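Long-range contact in 4-dehydrase (Streptomyces venezuelae, PDB 2PO3), which probably acts as a pyridoxal-phosphate-dependent aminotransferase that transfers an amino group to a TDP-linked sugar in the biosynthesis of desosamine: residues Thr308-Leu319 with Leu379-Thr390. Numbering follows the deposited sequence.
Sequences TGIHRDLVMEVL and LRLCATRGRELT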
loop_
_atom_site.group_PDB
_atom_site.type_symbol
_atom_site.label_atom_id
_atom_site.label_comp_id
_atom_site.label_asym_id
_atom_site.label_seq_id
_atom_site.Cartn_x
_atom_site.Cartn_y
_atom_site.Cartn_z
ATOM N N THR A 308 33.537 17.544 -21.091
ATOM C CA THR A 308 33.076 16.748 -22.213
ATOM C C THR A 308 32.426 17.507 -23.361
ATOM O O THR A 308 32.449 17.030 -24.481
ATOM C CB THR A 308 32.040 15.724 -21.723
ATOM O OG1 THR A 308 30.847 16.394 -21.367
ATOM C CG2 THR A 308 32.548 14.972 -20.506
ATOM N N GLY A 309 31.800 18.652 -23.095
ATOM C CA GLY A 309 31.152 19.346 -24.184
ATOM C C GLY A 309 29.802 18.725 -24.512
ATOM O O GLY A 309 29.191 19.016 -25.525
ATOM N N ILE A 310 29.320 17.848 -23.639
ATOM C CA ILE A 310 28.024 17.191 -23.815
ATOM C C ILE A 310 27.333 17.049 -22.463
ATOM O O ILE A 310 27.935 16.548 -21.513
ATOM C CB ILE A 310 28.044 15.849 -24.556
ATOM C CG1 ILE A 310 26.644 15.279 -24.665
ATOM C CG2 ILE A 310 28.899 14.786 -23.875
ATOM C CD1 ILE A 310 26.543 14.142 -25.682
ATOM N N HIS A 311 26.086 17.508 -22.374
ATOM C CA HIS A 311 25.280 17.438 -21.154
ATOM C C HIS A 311 24.808 16.016 -20.883
ATOM O O HIS A 311 24.517 15.299 -21.839
ATOM C CB HIS A 311 23.970 18.260 -21.288
ATOM C CG HIS A 311 23.270 18.534 -19.967
ATOM N ND1 HIS A 311 22.462 17.579 -19.314
ATOM C CD2 HIS A 311 23.274 19.660 -19.177
ATOM C CE1 HIS A 311 22.012 18.128 -18.179
ATOM N NE2 HIS A 311 22.483 19.375 -18.070
ATOM N N ARG A 312 24.709 15.651 -19.579
ATOM C CA ARG A 312 24.223 14.348 -19.084
ATOM C C ARG A 312 22.931 13.890 -19.793
ATOM O O ARG A 312 22.733 12.735 -20.189
ATOM C CB ARG A 312 23.941 14.520 -17.589
ATOM C CG ARG A 312 23.574 13.242 -16.830
ATOM C CD ARG A 312 22.077 12.940 -16.904
ATOM N NE ARG A 312 21.186 14.090 -16.654
ATOM C CZ ARG A 312 20.970 14.655 -15.461
ATOM N NH1 ARG A 312 21.576 14.217 -14.366
ATOM N NH2 ARG A 312 20.125 15.691 -15.354
ATOM N N ASP A 313 22.022 14.838 -19.971
ATOM C CA ASP A 313 20.750 14.549 -20.602
ATOM C C ASP A 313 20.870 13.973 -21.989
ATOM O O ASP A 313 20.158 13.038 -22.363
ATOM C CB ASP A 313 19.851 15.790 -20.643
ATOM C CG ASP A 313 19.361 16.223 -19.291
ATOM O OD1 ASP A 313 19.522 15.552 -18.284
ATOM O OD2 ASP A 313 18.733 17.380 -19.331
ATOM N N LEU A 314 21.778 14.565 -22.753
ATOM C CA LEU A 314 22.013 14.148 -24.114
ATOM C C LEU A 314 22.690 12.792 -24.133
ATOM O O LEU A 314 22.401 11.927 -24.984
ATOM C CB LEU A 314 22.800 15.196 -24.909
ATOM C CG LEU A 314 22.761 14.924 -26.424
ATOM C CD1 LEU A 314 21.339 14.657 -26.934
ATOM C CD2 LEU A 314 23.337 16.130 -27.161
ATOM N N VAL A 315 23.583 12.624 -23.155
ATOM C CA VAL A 315 24.247 11.355 -23.047
ATOM C C VAL A 315 23.146 10.281 -22.881
ATOM O O VAL A 315 23.108 9.225 -23.561
ATOM C CB VAL A 315 25.183 11.331 -21.852
ATOM C CG1 VAL A 315 25.509 9.861 -21.638
ATOM C CG2 VAL A 315 26.475 12.128 -22.139
ATOM N N MET A 316 22.200 10.588 -21.986
ATOM C CA MET A 316 21.070 9.704 -21.701
ATOM C C MET A 316 20.312 9.294 -22.962
ATOM O O MET A 316 20.026 8.117 -23.261
ATOM C CB MET A 316 20.115 10.412 -20.740
ATOM C CG MET A 316 20.393 10.136 -19.278
ATOM S SD MET A 316 18.871 10.182 -18.268
ATOM C CE MET A 316 17.633 10.365 -19.549
ATOM N N GLU A 317 19.970 10.313 -23.726
ATOM C CA GLU A 317 19.237 10.095 -24.965
ATOM C C GLU A 317 19.990 9.221 -25.953
ATOM O O GLU A 317 19.418 8.335 -26.594
ATOM C CB GLU A 317 18.951 11.431 -25.667
ATOM C CG GLU A 317 17.864 12.277 -24.983
ATOM C CD GLU A 317 17.294 13.302 -25.933
ATOM O OE1 GLU A 317 17.515 14.502 -25.841
ATOM O OE2 GLU A 317 16.585 12.761 -26.897
ATOM N N VAL A 318 21.286 9.489 -26.082
ATOM C CA VAL A 318 22.118 8.744 -27.005
ATOM C C VAL A 318 22.129 7.270 -26.649
ATOM O O VAL A 318 22.054 6.401 -27.519
ATOM C CB VAL A 318 23.542 9.296 -27.055
ATOM C CG1 VAL A 318 24.417 8.456 -27.974
ATOM C CG2 VAL A 318 23.550 10.749 -27.529
ATOM N N LEU A 319 22.227 6.994 -25.346
ATOM C CA LEU A 319 22.249 5.597 -24.941
ATOM C C LEU A 319 20.858 4.974 -25.083
ATOM O O LEU A 319 20.676 3.839 -25.512
ATOM C CB LEU A 319 22.778 5.407 -23.512
ATOM C CG LEU A 319 24.282 5.640 -23.299
ATOM C CD1 LEU A 319 24.787 6.915 -23.979
ATOM C CD2 LEU A 319 24.559 5.715 -21.794
ATOM N N LEU A 379 29.737 5.298 -23.572
ATOM C CA LEU A 379 29.983 6.486 -22.770
ATOM C C LEU A 379 31.271 7.182 -23.195
ATOM O O LEU A 379 31.371 8.413 -23.267
ATOM C CB LEU A 379 30.165 6.116 -21.307
ATOM C CG LEU A 379 28.843 6.008 -20.560
ATOM C CD1 LEU A 379 29.130 5.765 -19.084
ATOM C CD2 LEU A 379 28.095 7.322 -20.693
ATOM N N ARG A 380 32.281 6.363 -23.457
ATOM C CA ARG A 380 33.580 6.846 -23.865
ATOM C C ARG A 380 33.437 7.624 -25.159
ATOM O O ARG A 380 34.022 8.673 -25.323
ATOM C CB ARG A 380 34.522 5.670 -24.003
ATOM C CG ARG A 380 35.948 6.054 -24.357
ATOM C CD ARG A 380 36.847 4.865 -24.134
ATOM N NE ARG A 380 37.005 4.519 -22.716
ATOM C CZ ARG A 380 37.864 5.115 -21.868
ATOM N NH1 ARG A 380 38.658 6.119 -22.245
ATOM N NH2 ARG A 380 37.937 4.715 -20.593
ATOM N N LEU A 381 32.631 7.124 -26.083
ATOM C CA LEU A 381 32.417 7.825 -27.339
ATOM C C LEU A 381 31.846 9.228 -27.074
ATOM O O LEU A 381 32.361 10.276 -27.514
ATOM C CB LEU A 381 31.465 6.995 -28.232
ATOM C CG LEU A 381 30.980 7.667 -29.512
ATOM C CD1 LEU A 381 32.189 7.896 -30.399
ATOM C CD2 LEU A 381 29.996 6.780 -30.282
ATOM N N CYS A 382 30.758 9.242 -26.307
ATOM C CA CYS A 382 30.063 10.470 -25.934
ATOM C C CYS A 382 30.954 11.506 -25.277
ATOM O O CYS A 382 30.879 12.703 -25.526
ATOM C CB CYS A 382 28.905 10.170 -24.936
ATOM S SG CYS A 382 27.507 9.256 -25.649
ATOM N N ALA A 383 31.792 11.023 -24.383
ATOM C CA ALA A 383 32.679 11.891 -23.651
ATOM C C ALA A 383 33.791 12.446 -24.502
ATOM O O ALA A 383 34.137 13.622 -24.360
ATOM C CB ALA A 383 33.226 11.196 -22.409
ATOM N N THR A 384 34.348 11.602 -25.376
ATOM C CA THR A 384 35.444 12.034 -26.225
ATOM C C THR A 384 35.024 12.777 -27.472
ATOM O O THR A 384 35.864 13.423 -28.110
ATOM C CB THR A 384 36.341 10.864 -26.651
ATOM O OG1 THR A 384 35.573 10.018 -27.485
ATOM C CG2 THR A 384 36.814 10.112 -25.416
ATOM N N ARG A 385 33.741 12.671 -27.822
ATOM C CA ARG A 385 33.266 13.351 -29.017
ATOM C C ARG A 385 32.053 14.226 -28.779
ATOM O O ARG A 385 31.382 14.582 -29.755
ATOM C CB ARG A 385 32.968 12.382 -30.157
ATOM C CG ARG A 385 34.047 11.307 -30.354
ATOM C CD ARG A 385 35.061 11.582 -31.468
ATOM N NE ARG A 385 34.502 12.000 -32.762
ATOM C CZ ARG A 385 34.451 11.243 -33.862
ATOM N NH1 ARG A 385 34.901 9.979 -33.889
ATOM N NH2 ARG A 385 33.924 11.767 -34.979
ATOM N N GLY A 386 31.826 14.541 -27.490
ATOM C CA GLY A 386 30.723 15.336 -26.964
ATOM C C GLY A 386 30.339 16.566 -27.763
ATOM O O GLY A 386 29.198 16.706 -28.216
ATOM N N ARG A 387 31.353 17.413 -27.905
ATOM C CA ARG A 387 31.343 18.682 -28.619
ATOM C C ARG A 387 30.773 18.522 -30.035
ATOM O O ARG A 387 29.875 19.261 -30.471
ATOM C CB ARG A 387 32.758 19.290 -28.633
ATOM C CG ARG A 387 33.143 19.913 -27.292
ATOM C CD ARG A 387 34.608 20.351 -27.129
ATOM N NE ARG A 387 35.120 20.125 -25.765
ATOM C CZ ARG A 387 34.787 20.870 -24.694
ATOM N NH1 ARG A 387 33.964 21.918 -24.770
ATOM N NH2 ARG A 387 35.312 20.571 -23.501
ATOM N N GLU A 388 31.285 17.537 -30.764
ATOM C CA GLU A 388 30.787 17.310 -32.105
ATOM C C GLU A 388 29.383 16.700 -32.074
ATOM O O GLU A 388 28.515 17.016 -32.887
ATOM C CB GLU A 388 31.824 16.514 -32.917
ATOM C CG GLU A 388 31.338 15.986 -34.284
ATOM C CD GLU A 388 32.254 14.934 -34.855
ATOM O OE1 GLU A 388 33.439 14.876 -34.594
ATOM O OE2 GLU A 388 31.661 14.117 -35.684
ATOM N N LEU A 389 29.168 15.821 -31.098
ATOM C CA LEU A 389 27.890 15.159 -30.927
ATOM C C LEU A 389 26.813 16.166 -30.583
ATOM O O LEU A 389 25.697 16.156 -31.099
ATOM C CB LEU A 389 28.029 14.113 -29.822
ATOM C CG LEU A 389 27.149 12.895 -30.031
ATOM C CD1 LEU A 389 27.370 11.905 -28.884
ATOM C CD2 LEU A 389 25.701 13.351 -30.108
ATOM N N THR A 390 27.163 17.059 -29.672
ATOM C CA THR A 390 26.226 18.094 -29.300
ATOM C C THR A 390 25.960 18.966 -30.560
ATOM O O THR A 390 24.836 19.254 -30.959
ATOM C CB THR A 390 26.823 18.937 -28.147
ATOM O OG1 THR A 390 26.982 18.217 -26.937
ATOM C CG2 THR A 390 26.092 20.254 -27.909
HETATM O O HOH W 1 25.552 18.565 -24.835
#
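Ile310 extends CG1 opposite its own nitrogen (chi1 180°) and stays extended at chi2 (165°), which carries CD1 out to Leu389 CD1 at 4.0 Å, while CG2, set between the backbone N and the carbonyl carbon, settles against the helix backbone, 3.3 Å from Cys382 O. Close approach of a loop to a helix can depend on a residue without a side chain, as Gly386 illustrates: a beta carbon there would collide with Thr308 O and Ile310 CG2. Thr390 brings OG1 to 2.7 Å from Gly309 O and 3.0 Å from Gly386 O; a water that accepts from His311 N donates to the same hydroxyl oxygen. The rim of one guanidinium face of Arg387 lies over Gly309 CA, and its NH2 bonds to Ala306 O. Further along the helices, Cys382 SG meets Val318 CG1 at 3.9 Å, and the side chains of Leu379 and Val315 cross at about a right angle, touching through CD2 and CG1. Trimming Ile310 to an alanine would probably leave Leu389 without this apolar partner and open a gap beside Gly386. With axes 10.6 Å apart at 135°, helices 312-319 and 379-390 pack obliquely antiparallel, the loop before the former wedged against the latter, consistent with the small C-terminal domain of fold-type I aminotransferases.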